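Local coordinates for protein catechol 1,2-dioxygenase (PDB 5VXT) that probably catalyses the iron(III)-dependent intradiol ring cleavage of catechol by dioxygen, and binds catechol beside its ferric ion, at residues 145-157 with 290-304. Sequence-based numbering, arbitrary orientation.
Sequences AGPLVIHGTVTGL and LKADAYQDIEFNFVL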
loop_
_atom_site.group_PDB
_atom_site.type_symbol
_atom_site.label_atom_id
_atom_site.label_comp_id
_atom_site.label_asym_id
_atom_site.label_seq_id
_atom_site.Cartn_x
_atom_site.Cartn_y
_atom_site.Cartn_z
ATOM N N ALA B 145 3.272 -14.373 -33.741
ATOM C CA ALA B 145 2.011 -15.004 -33.370
ATOM C C ALA B 145 1.229 -15.355 -34.625
ATOM O O ALA B 145 1.090 -14.523 -35.526
ATOM C CB ALA B 145 1.173 -14.092 -32.470
ATOM N N GLY B 146 0.724 -16.583 -34.680
ATOM C CA GLY B 146 -0.129 -17.004 -35.770
ATOM C C GLY B 146 -1.555 -16.557 -35.557
ATOM O O GLY B 146 -1.953 -16.114 -34.470
ATOM N N PRO B 147 -2.359 -16.663 -36.614
ATOM C CA PRO B 147 -3.751 -16.198 -36.524
ATOM C C PRO B 147 -4.609 -17.138 -35.690
ATOM O O PRO B 147 -4.443 -18.361 -35.722
ATOM C CB PRO B 147 -4.211 -16.165 -37.986
ATOM C CG PRO B 147 -3.345 -17.179 -38.668
ATOM C CD PRO B 147 -2.011 -17.133 -37.968
ATOM N N LEU B 148 -5.547 -16.547 -34.949
ATOM C CA LEU B 148 -6.439 -17.272 -34.054
ATOM C C LEU B 148 -7.861 -16.766 -34.244
ATOM O O LEU B 148 -8.097 -15.552 -34.206
ATOM C CB LEU B 148 -6.012 -17.093 -32.586
ATOM C CG LEU B 148 -6.967 -17.632 -31.520
ATOM C CD1 LEU B 148 -6.937 -19.143 -31.456
ATOM C CD2 LEU B 148 -6.622 -17.037 -30.161
ATOM N N VAL B 149 -8.806 -17.685 -34.441
ATOM C CA VAL B 149 -10.225 -17.342 -34.532
ATOM C C VAL B 149 -10.931 -17.871 -33.290
ATOM O O VAL B 149 -10.872 -19.071 -32.995
ATOM C CB VAL B 149 -10.875 -17.904 -35.805
ATOM C CG1 VAL B 149 -12.373 -17.691 -35.740
ATOM C CG2 VAL B 149 -10.302 -17.224 -37.022
ATOM N N ILE B 150 -11.591 -16.972 -32.557
ATOM C CA ILE B 150 -12.419 -17.331 -31.414
ATOM C C ILE B 150 -13.863 -17.048 -31.784
ATOM O O ILE B 150 -14.194 -15.931 -32.199
ATOM C CB ILE B 150 -12.026 -16.547 -30.152
ATOM C CG1 ILE B 150 -10.515 -16.605 -29.931
ATOM C CG2 ILE B 150 -12.779 -17.094 -28.953
ATOM C CD1 ILE B 150 -10.035 -15.672 -28.820
ATOM N N HIS B 151 -14.723 -18.054 -31.644
ATOM C CA HIS B 151 -16.106 -17.909 -32.068
ATOM C C HIS B 151 -17.002 -18.724 -31.154
ATOM O O HIS B 151 -16.593 -19.751 -30.609
ATOM C CB HIS B 151 -16.299 -18.365 -33.520
ATOM C CG HIS B 151 -15.987 -19.811 -33.742
ATOM N ND1 HIS B 151 -16.961 -20.786 -33.802
ATOM C CD2 HIS B 151 -14.806 -20.451 -33.920
ATOM C CE1 HIS B 151 -16.394 -21.961 -34.008
ATOM N NE2 HIS B 151 -15.087 -21.785 -34.087
ATOM N N GLY B 152 -18.235 -18.265 -31.011
ATOM C CA GLY B 152 -19.223 -19.047 -30.308
ATOM C C GLY B 152 -20.534 -18.310 -30.249
ATOM O O GLY B 152 -20.755 -17.340 -30.977
ATOM N N THR B 153 -21.403 -18.778 -29.364
ATOM C CA THR B 153 -22.701 -18.165 -29.159
ATOM C C THR B 153 -22.861 -17.746 -27.707
ATOM O O THR B 153 -22.332 -18.386 -26.789
ATOM C CB THR B 153 -23.839 -19.112 -29.521
ATOM O OG1 THR B 153 -23.884 -20.171 -28.556
ATOM C CG2 THR B 153 -23.624 -19.698 -30.903
ATOM N N VAL B 154 -23.591 -16.655 -27.527
ATOM C CA VAL B 154 -24.035 -16.187 -26.224
ATOM C C VAL B 154 -25.453 -16.693 -26.022
ATOM O O VAL B 154 -26.363 -16.335 -26.782
ATOM C CB VAL B 154 -23.979 -14.657 -26.133
ATOM C CG1 VAL B 154 -24.551 -14.175 -24.793
ATOM C CG2 VAL B 154 -22.557 -14.175 -26.358
ATOM N N THR B 155 -25.638 -17.541 -25.020
ATOM C CA THR B 155 -26.952 -18.048 -24.668
ATOM C C THR B 155 -27.250 -17.747 -23.206
ATOM O O THR B 155 -26.350 -17.476 -22.408
ATOM C CB THR B 155 -27.055 -19.559 -24.892
ATOM O OG1 THR B 155 -28.214 -20.049 -24.215
ATOM C CG2 THR B 155 -25.854 -20.257 -24.321
ATOM N N GLY B 156 -28.540 -17.808 -22.865
ATOM C CA GLY B 156 -28.956 -17.837 -21.482
ATOM C C GLY B 156 -28.950 -19.252 -20.940
ATOM O O GLY B 156 -28.580 -20.211 -21.618
ATOM N N LEU B 157 -29.387 -19.380 -19.685
ATOM C CA LEU B 157 -29.434 -20.695 -19.055
ATOM C C LEU B 157 -30.389 -21.654 -19.760
ATOM O O LEU B 157 -30.261 -22.872 -19.594
ATOM C CB LEU B 157 -29.831 -20.558 -17.588
ATOM C CG LEU B 157 -28.756 -20.044 -16.625
ATOM C CD1 LEU B 157 -29.354 -19.846 -15.258
ATOM C CD2 LEU B 157 -27.579 -21.008 -16.553
ATOM N N LEU B 290 -7.470 -13.371 -42.715
ATOM C CA LEU B 290 -6.339 -13.785 -41.900
ATOM C C LEU B 290 -5.047 -13.754 -42.709
ATOM O O LEU B 290 -5.051 -13.882 -43.937
ATOM C CB LEU B 290 -6.573 -15.188 -41.338
ATOM C CG LEU B 290 -7.888 -15.377 -40.579
ATOM C CD1 LEU B 290 -7.974 -16.769 -39.968
ATOM C CD2 LEU B 290 -8.051 -14.300 -39.516
ATOM N N LYS B 291 -3.930 -13.587 -42.000
ATOM C CA LYS B 291 -2.632 -13.389 -42.633
ATOM C C LYS B 291 -1.995 -14.682 -43.128
ATOM O O LYS B 291 -0.896 -14.629 -43.692
ATOM C CB LYS B 291 -1.678 -12.683 -41.660
ATOM C CG LYS B 291 -1.307 -13.486 -40.422
ATOM C CD LYS B 291 -0.210 -12.780 -39.639
ATOM C CE LYS B 291 0.204 -13.571 -38.411
ATOM N NZ LYS B 291 1.234 -12.848 -37.615
ATOM N N ALA B 292 -2.649 -15.827 -42.945
ATOM C CA ALA B 292 -2.081 -17.107 -43.346
ATOM C C ALA B 292 -3.209 -18.116 -43.509
ATOM O O ALA B 292 -4.270 -17.983 -42.896
ATOM C CB ALA B 292 -1.047 -17.602 -42.327
ATOM N N ASP B 293 -2.968 -19.129 -44.351
ATOM C CA ASP B 293 -4.020 -20.094 -44.664
ATOM C C ASP B 293 -4.348 -20.974 -43.461
ATOM O O ASP B 293 -5.522 -21.158 -43.115
ATOM C CB ASP B 293 -3.615 -20.953 -45.858
ATOM C CG ASP B 293 -4.638 -22.021 -46.164
ATOM O OD1 ASP B 293 -5.823 -21.666 -46.356
ATOM O OD2 ASP B 293 -4.261 -23.211 -46.203
ATOM N N ALA B 294 -3.328 -21.541 -42.823
ATOM C CA ALA B 294 -3.539 -22.332 -41.620
ATOM C C ALA B 294 -3.746 -21.418 -40.419
ATOM O O ALA B 294 -3.048 -20.414 -40.258
ATOM C CB ALA B 294 -2.349 -23.259 -41.376
ATOM N N TYR B 295 -4.724 -21.760 -39.582
ATOM C CA TYR B 295 -4.999 -20.964 -38.394
ATOM C C TYR B 295 -5.570 -21.851 -37.302
ATOM O O TYR B 295 -6.097 -22.935 -37.562
ATOM C CB TYR B 295 -5.958 -19.803 -38.683
ATOM C CG TYR B 295 -7.374 -20.207 -39.032
ATOM C CD1 TYR B 295 -8.367 -20.264 -38.059
ATOM C CD2 TYR B 295 -7.725 -20.508 -40.345
ATOM C CE1 TYR B 295 -9.666 -20.625 -38.381
ATOM C CE2 TYR B 295 -9.017 -20.867 -40.677
ATOM C CZ TYR B 295 -9.984 -20.927 -39.698
ATOM O OH TYR B 295 -11.269 -21.284 -40.044
ATOM N N GLN B 296 -5.452 -21.371 -36.068
ATOM C CA GLN B 296 -5.993 -22.060 -34.908
ATOM C C GLN B 296 -7.363 -21.491 -34.571
ATOM O O GLN B 296 -7.605 -20.290 -34.721
ATOM C CB GLN B 296 -5.043 -21.945 -33.712
ATOM C CG GLN B 296 -3.859 -22.895 -33.838
ATOM C CD GLN B 296 -2.776 -22.652 -32.812
ATOM O OE1 GLN B 296 -2.213 -21.559 -32.729
ATOM N NE2 GLN B 296 -2.467 -23.677 -32.029
ATOM N N ASP B 297 -8.254 -22.363 -34.117
ATOM C CA ASP B 297 -9.667 -22.051 -33.969
ATOM C C ASP B 297 -10.132 -22.524 -32.602
ATOM O O ASP B 297 -9.852 -23.659 -32.209
ATOM C CB ASP B 297 -10.469 -22.721 -35.092
ATOM C CG ASP B 297 -11.932 -22.362 -35.064
ATOM O OD1 ASP B 297 -12.743 -23.174 -34.567
ATOM O OD2 ASP B 297 -12.272 -21.262 -35.543
ATOM N N ILE B 298 -10.807 -21.650 -31.859
ATOM C CA ILE B 298 -11.358 -22.015 -30.562
ATOM C C ILE B 298 -12.845 -21.723 -30.569
ATOM O O ILE B 298 -13.252 -20.565 -30.725
ATOM C CB ILE B 298 -10.679 -21.266 -29.404
ATOM C CG1 ILE B 298 -9.179 -21.543 -29.385
ATOM C CG2 ILE B 298 -11.319 -21.682 -28.100
ATOM C CD1 ILE B 298 -8.473 -20.949 -28.187
ATOM N N GLU B 299 -13.654 -22.761 -30.370
ATOM C CA GLU B 299 -15.088 -22.584 -30.181
ATOM C C GLU B 299 -15.359 -22.452 -28.688
ATOM O O GLU B 299 -14.992 -23.328 -27.898
ATOM C CB GLU B 299 -15.891 -23.739 -30.789
ATOM C CG GLU B 299 -17.385 -23.637 -30.490
ATOM C CD GLU B 299 -18.240 -24.600 -31.299
ATOM O OE1 GLU B 299 -17.757 -25.119 -32.327
ATOM O OE2 GLU B 299 -19.402 -24.831 -30.900
ATOM N N PHE B 300 -15.971 -21.345 -28.293
ATOM C CA PHE B 300 -16.260 -21.126 -26.885
ATOM C C PHE B 300 -17.562 -20.361 -26.763
ATOM O O PHE B 300 -17.678 -19.237 -27.264
ATOM C CB PHE B 300 -15.128 -20.371 -26.200
ATOM C CG PHE B 300 -15.214 -20.405 -24.712
ATOM C CD1 PHE B 300 -14.791 -21.518 -24.004
ATOM C CD2 PHE B 300 -15.737 -19.332 -24.016
ATOM C CE1 PHE B 300 -14.865 -21.550 -22.625
ATOM C CE2 PHE B 300 -15.820 -19.367 -22.641
ATOM C CZ PHE B 300 -15.388 -20.479 -21.949
ATOM N N ASN B 301 -18.528 -20.967 -26.095
ATOM C CA ASN B 301 -19.829 -20.360 -25.887
ATOM C C ASN B 301 -19.885 -19.745 -24.499
ATOM O O ASN B 301 -19.212 -20.201 -23.570
ATOM C CB ASN B 301 -20.934 -21.392 -26.046
ATOM C CG ASN B 301 -20.928 -22.020 -27.422
ATOM O OD1 ASN B 301 -20.707 -21.337 -28.426
ATOM N ND2 ASN B 301 -21.145 -23.327 -27.476
ATOM N N PHE B 302 -20.686 -18.694 -24.367
ATOM C CA PHE B 302 -20.906 -18.046 -23.082
ATOM C C PHE B 302 -22.335 -18.330 -22.652
ATOM O O PHE B 302 -23.279 -17.975 -23.366
ATOM C CB PHE B 302 -20.654 -16.541 -23.164
ATOM C CG PHE B 302 -19.258 -16.178 -23.570
ATOM C CD1 PHE B 302 -18.234 -16.139 -22.634
ATOM C CD2 PHE B 302 -18.968 -15.840 -24.879
ATOM C CE1 PHE B 302 -16.951 -15.785 -23.006
ATOM C CE2 PHE B 302 -17.689 -15.492 -25.253
ATOM C CZ PHE B 302 -16.682 -15.458 -24.319
ATOM N N VAL B 303 -22.494 -18.989 -21.511
ATOM C CA VAL B 303 -23.806 -19.236 -20.923
ATOM C C VAL B 303 -23.957 -18.268 -19.760
ATOM O O VAL B 303 -23.221 -18.358 -18.771
ATOM C CB VAL B 303 -23.979 -20.689 -20.464
ATOM C CG1 VAL B 303 -25.332 -20.868 -19.800
ATOM C CG2 VAL B 303 -23.848 -21.653 -21.649
ATOM N N LEU B 304 -24.900 -17.341 -19.881
ATOM C CA LEU B 304 -25.098 -16.261 -18.927
ATOM C C LEU B 304 -26.130 -16.656 -17.873
ATOM O O LEU B 304 -26.943 -17.561 -18.075
ATOM C CB LEU B 304 -25.571 -14.999 -19.657
ATOM C CG LEU B 304 -24.832 -14.526 -20.911
ATOM C CD1 LEU B 304 -25.374 -13.171 -21.334
ATOM C CD2 LEU B 304 -23.326 -14.438 -20.669
HETATM O O HOH W 1 -2.114 -19.663 -35.343
#
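Val-149 and His-151 exchange backbone hydrogen bonds with Gln-296, Ile-298 and Phe-300, pairing strands 147-155 and 295-303 as parallel neighbours inside one sheet of the beta-sandwich typical of intradiol dioxygenases. The ladder breaks once, at Gly-152 and Thr-153, without a change of register: Phe-300 O takes a hydrogen bond from Tyr-204 OH, and Thr-153 N donates instead to the side-chain oxygen Asn-301 OD1 at 2.8 Å, from 26° outside the amide's carbonyl plane. The same oxygen draws a weak bond from Thr-153 OG1, the two side chains lying alongside. Backbone pairing then resumes from Phe-302 N to Thr-153 O.

On the face with Val-149, His-151 NE2 donates to Asp-297 OD1 at 2.8 Å, meeting its syn side, with the oxygen almost in the imidazole plane. Asp-297 CG is anti to its own N (chi1 -176°), which swings the carboxylate forward and across to the edge of the ring; Lys-282 adds a long, weak ion pair to OD1. Glu-299 CA sits over one face of the imidazole, toward its rim, in a CH-pi contact, 4.1 Å from the centroid. Toward the start of the two strands, Val-149 CG2 rests 3.7 Å from Tyr-295 CE1, and Leu-290 CD1 sits over a face of that phenol ring.

The other face carries Leu-148, Ile-150, Ile-298, Val-154 and Phe-302 into the sandwich core, where Ile-150 and Ile-298 touch Phe-255 of the opposing sheet, and Phe-302 stacks edge-to-face with Phe-241. Leu-148 CD1 reaches Ile-298 CG1 at 3.9 Å. At the entry to the pair, a water donates to both Pro-147 O and Gln-296 OE1, while the extended Lys-291 donates a hydrogen bond from NZ to Ala-145 O at 2.7 Å, nearly in line with the carbonyl bond.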